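PDB 4MUQ: D,D-dipeptidase/D,D-carboxypeptidase from Enterococcus faecalis, which acts as a zinc-dependent D,D-dipeptidase in vancomycin resistance, cleaving D-Ala-D-Ala, and probably also has D,D-carboxypeptidase activity. Local coordinates for residues N66-Q80 with S106-N119. Residues are numbered along the deposited sequence; the frame is centred on the assembly and turned at random. Where two conformers were deposited one is given.
Sequences NSIVPVSGYRSLEEQ and SEHQTGLAIDLGLN. With ZN (zinc ion), chain B; 2D8 ((2R)-3-[(R)-[(1S)-1-aminoethyl](hydroxy)phosphoryl]-2-methylpropanoic acid), chain D; LY0 ((2R)-3-[(R)-[(1R)-1-aminoethyl](hydroxy)phosphoryl]-2-methylpropanoic acid), chain C.
Arg75 lays its guanidinium flat on the imidazole of His108, the two planes only 19° apart, and from that seat reaches the phosphinate bound to zinc. Its NH2 donates to O31 of the phosphinate analogue, modelled as two diastereomers, at 2.8 Å, and NH1 adds a longer bond to the same oxygen. The metal is held by His108 NE2 at 2.0 Å, by both carboxylate oxygens of Asp115, OD1 being the nearer, by His168 and by the two phosphinate oxygens. Further along the pocket, Gln80 NE2 and Ser106 OG bond to the ligand's carboxylate.

A second shell fixes these groups. The ring of His108 is held at both nitrogens: NE2 by zinc, ND1 by donating to Gly73 O (2.7 Å), which lies in the ring plane, while Ala113 CB sits over the face opposite Arg75. A bend at chi3 (-65°) turns the guanidinium so that NE and NH2 converge side-on on the one oxygen Gln80 OE1, which lies in the guanidinium plane; NH1 also donates to Ser72 OG, at 2.9 Å. Arg75 N, in turn, bonds to His108 O.

Behind the site, strands 68-72 and 113-118 pair antiparallel, as neighbours in the four-stranded sheet of this Hedgehog/DD-peptidase fold. A classic bulge sets Val71 and Ser72 against Asp115: Val71 N donates to Asp115 O at 2.8 Å, Ser72 N only weakly, and Asp115 N returns a bond to Ser72 O. This places Ser72 and Asp115 on one sheet face, where Asp115 can bind zinc and Ser72 can accept from Arg75. With O31 shared by metal and guanidinium, the site is consistent with one that would stabilise negative charge on a tetrahedral intermediate during peptide hydrolysis.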
ATOM      1  N   ASN A  66       5.236  -4.112 -22.831  1.00 24.21           N
ATOM      2  CA  ASN A  66       3.885  -4.623 -22.683  1.00 23.06           C
ATOM      3  C   ASN A  66       3.857  -5.980 -22.000  1.00 26.94           C
ATOM      4  O   ASN A  66       2.833  -6.654 -22.015  1.00 29.95           O
ATOM      5  CB  ASN A  66       3.229  -4.746 -24.058  1.00 25.28           C
ATOM      6  CG  ASN A  66       3.091  -3.418 -24.745  1.00 27.04           C
ATOM      7  OD1 ASN A  66       2.291  -2.581 -24.324  1.00 25.87           O
ATOM      8  ND2 ASN A  66       3.871  -3.205 -25.799  1.00 30.88           N
ATOM      9  N   SER A  67       4.981  -6.377 -21.406  1.00 23.52           N
ATOM     10  CA  SER A  67       5.080  -7.711 -20.825  0.50 27.34           C
ATOM     11  C   SER A  67       4.326  -7.853 -19.501  1.00 24.06           C
ATOM     12  O   SER A  67       3.959  -8.967 -19.115  1.00 28.03           O
ATOM     13  CB  SER A  67       6.549  -8.130 -20.679  0.50 22.28           C
ATOM     14  OG  SER A  67       7.274  -7.182 -19.918  0.50 27.34           O
ATOM     15  N   ILE A  68       4.087  -6.735 -18.820  1.00 24.72           N
ATOM     16  CA  ILE A  68       3.312  -6.747 -17.585  1.00 21.92           C
ATOM     17  C   ILE A  68       2.037  -5.958 -17.790  1.00 24.43           C
ATOM     18  O   ILE A  68       2.067  -4.834 -18.289  1.00 37.22           O
ATOM     19  CB  ILE A  68       4.080  -6.129 -16.399  1.00 20.75           C
ATOM     20  CG1 ILE A  68       5.312  -6.974 -16.070  1.00 20.12           C
ATOM     21  CG2 ILE A  68       3.172  -6.010 -15.171  1.00 25.32           C
ATOM     22  CD1 ILE A  68       6.259  -6.328 -15.069  1.00 25.72           C
ATOM     23  N   VAL A  69       0.914  -6.553 -17.412  1.00 22.12           N
ATOM     24  CA  VAL A  69      -0.353  -5.851 -17.510  1.00 26.30           C
ATOM     25  C   VAL A  69      -1.012  -5.677 -16.146  1.00 25.09           C
ATOM     26  O   VAL A  69      -0.917  -6.551 -15.271  1.00 20.89           O
ATOM     27  CB  VAL A  69      -1.317  -6.552 -18.476  1.00 28.06           C
ATOM     28  CG1 VAL A  69      -0.732  -6.583 -19.885  1.00 30.35           C
ATOM     29  CG2 VAL A  69      -1.616  -7.946 -17.995  1.00 25.18           C
ATOM     30  N   PRO A  70      -1.665  -4.525 -15.953  1.00 20.81           N
ATOM     31  CA  PRO A  70      -2.458  -4.342 -14.742  1.00 16.62           C
ATOM     32  C   PRO A  70      -3.739  -5.140 -14.906  1.00 19.24           C
ATOM     33  O   PRO A  70      -4.375  -5.090 -15.961  1.00 28.14           O
ATOM     34  CB  PRO A  70      -2.726  -2.838 -14.723  1.00 18.94           C
ATOM     35  CG  PRO A  70      -2.694  -2.429 -16.152  1.00 21.68           C
ATOM     36  CD  PRO A  70      -1.688  -3.334 -16.823  1.00 26.25           C
ATOM     37  N   VAL A  71      -4.073  -5.918 -13.891  1.00 13.51           N
ATOM     38  CA  VAL A  71      -5.222  -6.808 -13.918  1.00 14.03           C
ATOM     39  C   VAL A  71      -6.367  -6.225 -13.096  1.00 13.61           C
ATOM     40  O   VAL A  71      -7.530  -6.315 -13.489  1.00 14.91           O
ATOM     41  CB  VAL A  71      -4.850  -8.227 -13.388  1.00 17.86           C
ATOM     42  CG1 VAL A  71      -6.095  -9.102 -13.245  1.00 21.34           C
ATOM     43  CG2 VAL A  71      -3.835  -8.892 -14.299  1.00 19.73           C
ATOM     44  N   SER A  72      -6.037  -5.625 -11.959  1.00 10.95           N
ATOM     45  CA  SER A  72      -7.053  -5.035 -11.098  1.00 12.68           C
ATOM     46  C   SER A  72      -6.414  -3.957 -10.258  1.00 10.48           C
ATOM     47  O   SER A  72      -5.389  -4.200  -9.620  1.00 12.05           O
ATOM     48  CB  SER A  72      -7.656  -6.099 -10.178  1.00 13.28           C
ATOM     49  OG  SER A  72      -8.749  -5.561  -9.456  1.00 15.29           O
ATOM     50  N   GLY A  73      -7.013  -2.771 -10.256  1.00 11.12           N
ATOM     51  CA  GLY A  73      -6.550  -1.661  -9.434  1.00 10.96           C
ATOM     52  C   GLY A  73      -7.597  -1.272  -8.413  1.00  9.24           C
ATOM     53  O   GLY A  73      -7.944  -2.072  -7.540  1.00 10.41           O
ATOM     54  N   TYR A  74      -8.093  -0.044  -8.501  1.00  9.65           N
ATOM     55  CA  TYR A  74      -9.180   0.367  -7.618  1.00 10.67           C
ATOM     56  C   TYR A  74     -10.399  -0.519  -7.840  1.00 10.17           C
ATOM     57  O   TYR A  74     -10.783  -0.780  -8.982  1.00 11.19           O
ATOM     58  CB  TYR A  74      -9.564   1.822  -7.865  1.00 11.43           C
ATOM     59  CG  TYR A  74     -10.771   2.226  -7.055  1.00 12.18           C
ATOM     60  CD1 TYR A  74     -10.644   2.485  -5.696  1.00 12.95           C
ATOM     61  CD2 TYR A  74     -12.026   2.294  -7.625  1.00 11.84           C
ATOM     62  CE1 TYR A  74     -11.739   2.837  -4.928  1.00 15.49           C
ATOM     63  CE2 TYR A  74     -13.147   2.642  -6.858  1.00 13.42           C
ATOM     64  CZ  TYR A  74     -12.974   2.900  -5.514  1.00 15.68           C
ATOM     65  OH  TYR A  74     -14.055   3.246  -4.734  1.00 18.90           O
ATOM     66  N   ARG A  75     -11.006  -0.967  -6.740  1.00 10.65           N
ATOM     67  CA  ARG A  75     -12.304  -1.633  -6.802  1.00 10.68           C
ATOM     68  C   ARG A  75     -13.237  -0.960  -5.823  1.00 11.62           C
ATOM     69  O   ARG A  75     -12.848  -0.633  -4.692  1.00 12.62           O
ATOM     70  CB  ARG A  75     -12.182  -3.128  -6.490  1.00 11.72           C
ATOM     71  CG  ARG A  75     -11.210  -3.819  -7.430  1.00 12.78           C
ATOM     72  CD  ARG A  75     -11.364  -5.322  -7.496  1.00 20.59           C
ATOM     73  NE  ARG A  75     -11.054  -6.000  -6.241  1.00 14.38           N
ATOM     74  CZ  ARG A  75     -10.020  -6.830  -6.050  1.00 11.97           C
ATOM     75  NH1 ARG A  75      -9.125  -7.075  -7.001  1.00 14.65           N
ATOM     76  NH2 ARG A  75      -9.868  -7.404  -4.876  1.00 13.31           N
ATOM     77  N   SER A  76     -14.458  -0.730  -6.274  1.00 10.62           N
ATOM     78  CA  SER A  76     -15.509  -0.192  -5.432  1.00  9.95           C
ATOM     79  C   SER A  76     -16.045  -1.279  -4.514  1.00 10.04           C
ATOM     80  O   SER A  76     -15.761  -2.462  -4.685  1.00 10.15           O
ATOM     81  CB  SER A  76     -16.652   0.290  -6.298  1.00 13.70           C
ATOM     82  OG  SER A  76     -17.236  -0.804  -6.995  1.00 12.48           O
ATOM     83  N   LEU A  77     -16.875  -0.869  -3.563  1.00 10.68           N
ATOM     84  CA  LEU A  77     -17.488  -1.820  -2.648  1.00  9.78           C
ATOM     85  C   LEU A  77     -18.356  -2.848  -3.380  1.00  9.61           C
ATOM     86  O   LEU A  77     -18.300  -4.045  -3.080  1.00 10.56           O
ATOM     87  CB  LEU A  77     -18.334  -1.066  -1.624  1.00 10.00           C
ATOM     88  CG  LEU A  77     -19.129  -1.957  -0.665  1.00 10.11           C
ATOM     89  CD1 LEU A  77     -18.203  -2.800   0.198  1.00 13.49           C
ATOM     90  CD2 LEU A  77     -20.036  -1.099   0.202  1.00 12.84           C
ATOM     91  N   GLU A  78     -19.153  -2.389  -4.343  1.00 10.17           N
ATOM     92  CA  GLU A  78     -19.964  -3.337  -5.108  1.00 10.99           C
ATOM     93  C   GLU A  78     -19.118  -4.347  -5.872  1.00 10.44           C
ATOM     94  O   GLU A  78     -19.462  -5.531  -5.924  1.00 10.68           O
ATOM     95  CB  GLU A  78     -20.984  -2.629  -6.016  1.00 15.30           C
ATOM     96  CG  GLU A  78     -20.424  -1.951  -7.279  1.00 16.94           C
ATOM     97  CD  GLU A  78     -20.240  -2.904  -8.473  1.00 25.12           C
ATOM     98  OE1 GLU A  78     -19.597  -2.479  -9.455  1.00 28.27           O
ATOM     99  OE2 GLU A  78     -20.729  -4.063  -8.444  1.00 19.85           O
ATOM    100  N   GLU A  79     -18.002  -3.904  -6.450  1.00  9.07           N
ATOM    101  CA  GLU A  79     -17.096  -4.810  -7.153  0.58 12.92           C
ATOM    102  C   GLU A  79     -16.510  -5.861  -6.217  1.00 10.34           C
ATOM    103  O   GLU A  79     -16.444  -7.058  -6.535  1.00 11.30           O
ATOM    104  CB  GLU A  79     -15.939  -4.033  -7.763  0.58 15.48           C
ATOM    105  CG  GLU A  79     -16.294  -3.146  -8.922  0.58 17.92           C
ATOM    106  CD  GLU A  79     -15.071  -2.406  -9.406  0.58 27.41           C
ATOM    107  OE1 GLU A  79     -14.980  -1.185  -9.172  0.58 14.69           O
ATOM    108  OE2 GLU A  79     -14.182  -3.063  -9.988  0.58 42.92           O
ATOM    109  N   GLN A  80     -16.031  -5.415  -5.056  1.00  9.94           N
ATOM    110  CA  GLN A  80     -15.422  -6.345  -4.119  1.00  9.33           C
ATOM    111  C   GLN A  80     -16.446  -7.370  -3.612  1.00  9.63           C
ATOM    112  O   GLN A  80     -16.136  -8.560  -3.440  1.00  9.75           O
ATOM    113  CB  GLN A  80     -14.801  -5.580  -2.949  1.00  9.76           C
ATOM    114  CG  GLN A  80     -14.031  -6.460  -1.975  1.00  8.68           C
ATOM    115  CD  GLN A  80     -12.738  -6.985  -2.579  1.00  9.83           C
ATOM    116  OE1 GLN A  80     -12.231  -6.435  -3.563  1.00  9.51           O
ATOM    117  NE2 GLN A  80     -12.200  -8.049  -1.992  1.00  9.47           N
ATOM    118  N   SER A 106     -10.660  -4.742   1.845  1.00  9.00           N
ATOM    119  CA  SER A 106      -9.729  -4.910   0.719  1.00  8.49           C
ATOM    120  C   SER A 106      -8.918  -3.649   0.455  1.00  8.65           C
ATOM    121  O   SER A 106      -9.472  -2.549   0.367  1.00  9.65           O
ATOM    122  CB  SER A 106     -10.500  -5.231  -0.557  1.00  9.33           C
ATOM    123  OG  SER A 106      -9.633  -5.228  -1.690  1.00  9.99           O
ATOM    124  N   GLU A 107      -7.602  -3.805   0.325  1.00 10.14           N
ATOM    125  CA  GLU A 107      -6.743  -2.710  -0.111  1.00 11.71           C
ATOM    126  C   GLU A 107      -7.112  -2.186  -1.461  1.00 10.14           C
ATOM    127  O   GLU A 107      -6.768  -1.055  -1.796  1.00 10.94           O
ATOM    128  CB  GLU A 107      -5.294  -3.163  -0.239  1.00 13.07           C
ATOM    129  CG  GLU A 107      -4.672  -3.621   1.026  1.00 13.25           C
ATOM    130  CD  GLU A 107      -3.177  -3.784   0.879  1.00 10.28           C
ATOM    131  OE1 GLU A 107      -2.697  -4.288  -0.179  1.00  9.76           O
ATOM    132  OE2 GLU A 107      -2.506  -3.407   1.840  1.00  9.83           O
ATOM    133  N   HIS A 108      -7.789  -2.995  -2.274  1.00  8.96           N
ATOM    134  CA  HIS A 108      -8.155  -2.494  -3.593  1.00  8.32           C
ATOM    135  C   HIS A 108      -9.136  -1.324  -3.511  1.00  9.48           C
ATOM    136  O   HIS A 108      -9.206  -0.499  -4.420  1.00 10.74           O
ATOM    137  CB  HIS A 108      -8.702  -3.605  -4.498  1.00 10.60           C
ATOM    138  CG  HIS A 108      -7.635  -4.499  -5.032  1.00  9.83           C
ATOM    139  ND1 HIS A 108      -6.960  -4.237  -6.207  1.00  9.79           N
ATOM    140  CD2 HIS A 108      -7.110  -5.642  -4.539  1.00 11.40           C
ATOM    141  CE1 HIS A 108      -6.071  -5.189  -6.418  1.00 10.35           C
ATOM    142  NE2 HIS A 108      -6.141  -6.060  -5.423  1.00  9.60           N
ATOM    143  N   GLN A 109      -9.881  -1.247  -2.410  1.00  9.61           N
ATOM    144  CA  GLN A 109     -10.831  -0.157  -2.216  1.00  9.76           C
ATOM    145  C   GLN A 109     -10.155   1.161  -1.835  1.00  8.30           C
ATOM    146  O   GLN A 109     -10.824   2.165  -1.681  1.00 11.67           O
ATOM    147  CB  GLN A 109     -11.896  -0.534  -1.174  1.00  9.80           C
ATOM    148  CG  GLN A 109     -12.795  -1.699  -1.616  1.00  9.98           C
ATOM    149  CD  GLN A 109     -13.728  -2.144  -0.522  1.00 11.18           C
ATOM    150  OE1 GLN A 109     -13.576  -3.247   0.017  1.00 11.62           O
ATOM    151  NE2 GLN A 109     -14.684  -1.292  -0.161  1.00 10.96           N
ATOM    152  N   THR A 110      -8.824   1.165  -1.712  1.00 11.11           N
ATOM    153  CA  THR A 110      -8.102   2.399  -1.357  1.00 12.52           C
ATOM    154  C   THR A 110      -7.470   3.108  -2.557  1.00 11.59           C
ATOM    155  O   THR A 110      -7.042   4.254  -2.449  1.00 12.46           O
ATOM    156  CB  THR A 110      -6.932   2.153  -0.372  1.00 12.27           C
ATOM    157  OG1 THR A 110      -5.918   1.372  -1.014  1.00 11.24           O
ATOM    158  CG2 THR A 110      -7.395   1.468   0.925  1.00 13.81           C
ATOM    159  N   GLY A 111      -7.356   2.416  -3.687  1.00  9.50           N
ATOM    160  CA  GLY A 111      -6.604   2.961  -4.811  1.00 11.09           C
ATOM    161  C   GLY A 111      -5.096   2.811  -4.693  1.00  8.55           C
ATOM    162  O   GLY A 111      -4.367   3.329  -5.542  1.00  9.65           O
ATOM    163  N   LEU A 112      -4.632   2.115  -3.653  1.00  8.36           N
ATOM    164  CA  LEU A 112      -3.199   1.922  -3.396  1.00  8.17           C
ATOM    165  C   LEU A 112      -2.696   0.546  -3.794  1.00  8.95           C
ATOM    166  O   LEU A 112      -1.501   0.287  -3.712  1.00  9.45           O
ATOM    167  CB  LEU A 112      -2.909   2.142  -1.908  1.00  8.46           C
ATOM    168  CG  LEU A 112      -3.284   3.514  -1.332  1.00  9.92           C
ATOM    169  CD1 LEU A 112      -3.076   3.517   0.179  1.00 11.61           C
ATOM    170  CD2 LEU A 112      -2.490   4.658  -1.974  1.00 13.16           C
ATOM    171  N   ALA A 113      -3.596  -0.343  -4.215  1.00  8.43           N
ATOM    172  CA  ALA A 113      -3.198  -1.720  -4.512  1.00  9.50           C
ATOM    173  C   ALA A 113      -3.439  -2.067  -5.956  1.00  9.37           C
ATOM    174  O   ALA A 113      -4.410  -1.640  -6.561  1.00 10.04           O
ATOM    175  CB  ALA A 113      -3.943  -2.694  -3.609  1.00 10.63           C
ATOM    176  N   ILE A 114      -2.540  -2.876  -6.491  1.00  9.44           N
ATOM    177  CA  ILE A 114      -2.664  -3.324  -7.863  1.00  9.90           C
ATOM    178  C   ILE A 114      -2.281  -4.794  -7.971  1.00  9.61           C
ATOM    179  O   ILE A 114      -1.322  -5.250  -7.351  1.00 10.08           O
ATOM    180  CB  ILE A 114      -1.838  -2.430  -8.817  1.00 11.50           C
ATOM    181  CG1 ILE A 114      -2.141  -2.793 -10.270  1.00 16.45           C
ATOM    182  CG2 ILE A 114      -0.345  -2.499  -8.507  1.00 13.72           C
ATOM    183  CD1 ILE A 114      -2.177  -1.610 -11.207  1.00 27.45           C
ATOM    184  N   ASP A 115      -3.060  -5.526  -8.770  1.00  9.51           N
ATOM    185  CA  ASP A 115      -2.723  -6.888  -9.157  1.00  9.83           C
ATOM    186  C   ASP A 115      -2.101  -6.822 -10.539  1.00 12.07           C
ATOM    187  O   ASP A 115      -2.677  -6.224 -11.455  1.00 12.06           O
ATOM    188  CB  ASP A 115      -3.976  -7.778  -9.155  1.00 11.75           C
ATOM    189  CG  ASP A 115      -4.576  -7.948  -7.762  1.00 14.06           C
ATOM    190  OD1 ASP A 115      -3.850  -7.792  -6.795  1.00 12.39           O
ATOM    191  OD2 ASP A 115      -5.782  -8.207  -7.574  1.00 19.44           O
ATOM    192  N   LEU A 116      -0.934  -7.443 -10.692  1.00 10.78           N
ATOM    193  CA  LEU A 116      -0.207  -7.453 -11.950  1.00 11.35           C
ATOM    194  C   LEU A 116      -0.093  -8.874 -12.503  1.00 12.97           C
ATOM    195  O   LEU A 116      -0.086  -9.851 -11.744  1.00 15.10           O
ATOM    196  CB  LEU A 116       1.201  -6.895 -11.747  1.00 13.51           C
ATOM    197  CG  LEU A 116       1.258  -5.470 -11.198  1.00 11.92           C
ATOM    198  CD1 LEU A 116       2.694  -5.101 -10.885  1.00 15.31           C
ATOM    199  CD2 LEU A 116       0.668  -4.487 -12.200  1.00 16.64           C
ATOM    200  N   GLY A 117       0.005  -8.991 -13.819  1.00 14.38           N
ATOM    201  CA  GLY A 117       0.170 -10.296 -14.428  1.00 16.92           C
ATOM    202  C   GLY A 117       1.036 -10.260 -15.658  1.00 18.72           C
ATOM    203  O   GLY A 117       1.228  -9.209 -16.284  1.00 18.03           O
ATOM    204  N   LEU A 118       1.584 -11.427 -15.993  1.00 28.44           N
ATOM    205  CA  LEU A 118       2.270 -11.638 -17.258  1.00 39.47           C
ATOM    206  C   LEU A 118       1.312 -11.370 -18.409  1.00 25.32           C
ATOM    207  O   LEU A 118       0.150 -11.781 -18.363  1.00 41.26           O
ATOM    208  CB  LEU A 118       2.765 -13.080 -17.345  1.00 48.20           C
ATOM    209  CG  LEU A 118       4.228 -13.325 -17.004  1.00 48.85           C
ATOM    210  CD1 LEU A 118       4.571 -14.800 -17.115  1.00 38.38           C
ATOM    211  CD2 LEU A 118       5.113 -12.514 -17.930  1.00 33.47           C
ATOM    212  N   ASN A 119       1.782 -10.672 -19.436  1.00 31.82           N
ATOM    213  CA  ASN A 119       0.931 -10.413 -20.588  1.00 33.91           C
ATOM    214  C   ASN A 119       0.760 -11.666 -21.428  1.00 47.54           C
ATOM    215  O   ASN A 119       1.627 -12.017 -22.226  1.00 55.48           O
ATOM    216  CB  ASN A 119       1.485  -9.274 -21.442  1.00 40.96           C
ATOM    217  CG  ASN A 119       0.505  -8.803 -22.518  1.00 40.62           C
ATOM    218  OD1 ASN A 119      -0.219  -9.598 -23.116  1.00 60.75           O
ATOM    219  ND2 ASN A 119       0.491  -7.500 -22.771  1.00 45.02           N
TER
HETATM  220 ZN    ZN B 301      -5.144  -7.816  -5.318  0.66 10.28          ZN
HETATM  221  C4  2D8 D 303      -7.138 -10.502  -2.876  0.50 14.51           C
HETATM  222  C5  2D8 D 303      -7.042  -9.364  -1.911  0.50 11.43           C
HETATM  223  C6  2D8 D 303      -8.309  -8.523  -1.970  0.50 17.69           C
HETATM  224  C7  2D8 D 303      -6.798  -9.937  -0.527  0.50 16.13           C
HETATM  225  N1  2D8 D 303      -7.138 -11.101  -7.000  0.50 16.78           N
HETATM  226  P   2D8 D 303      -6.768 -10.060  -4.596  0.50  5.77           P
HETATM  227  C1  2D8 D 303      -9.019 -11.126  -5.450  0.50 23.25           C
HETATM  228  C2  2D8 D 303      -7.531 -11.313  -5.666  0.50  9.95           C
HETATM  229  O31 2D8 D 303      -7.368  -8.661  -4.866  0.50 51.75           O
HETATM  230  O32 2D8 D 303      -5.242  -9.967  -4.920  0.50 42.59           O
HETATM  231  O61 2D8 D 303      -8.185  -7.329  -1.753  0.50  5.05           O
HETATM  232  O62 2D8 D 303      -9.379  -9.065  -2.189  0.50 27.78           O
HETATM  233  P   LY0 C 302      -6.772 -10.058  -4.603  0.50 38.18           P
HETATM  234  C1  LY0 C 302      -9.038 -11.104  -5.430  0.50 15.46           C
HETATM  235  N1  LY0 C 302      -7.202 -12.554  -5.430  0.50 13.59           N
HETATM  236  C2  LY0 C 302      -7.562 -11.230  -5.748  0.50 37.53           C
HETATM  237  C4  LY0 C 302      -7.145 -10.506  -2.884  0.50 14.68           C
HETATM  238  C5  LY0 C 302      -7.044  -9.367  -1.915  0.50  9.33           C
HETATM  239  C6  LY0 C 302      -8.308  -8.524  -1.971  0.50  8.65           C
HETATM  240  C7  LY0 C 302      -6.798  -9.938  -0.530  0.50  8.72           C
HETATM  241  O31 LY0 C 302      -7.353  -8.649  -4.860  0.50  9.88           O
HETATM  242  O32 LY0 C 302      -5.244  -9.966  -4.918  0.50  5.61           O
HETATM  243  O61 LY0 C 302      -8.184  -7.330  -1.753  0.50 28.15           O
HETATM  244  O62 LY0 C 302      -9.379  -9.065  -2.189  0.50  5.57           O
HETATM  245  O   HOH W   1     -13.332   3.208  -1.774  1.00 21.07           O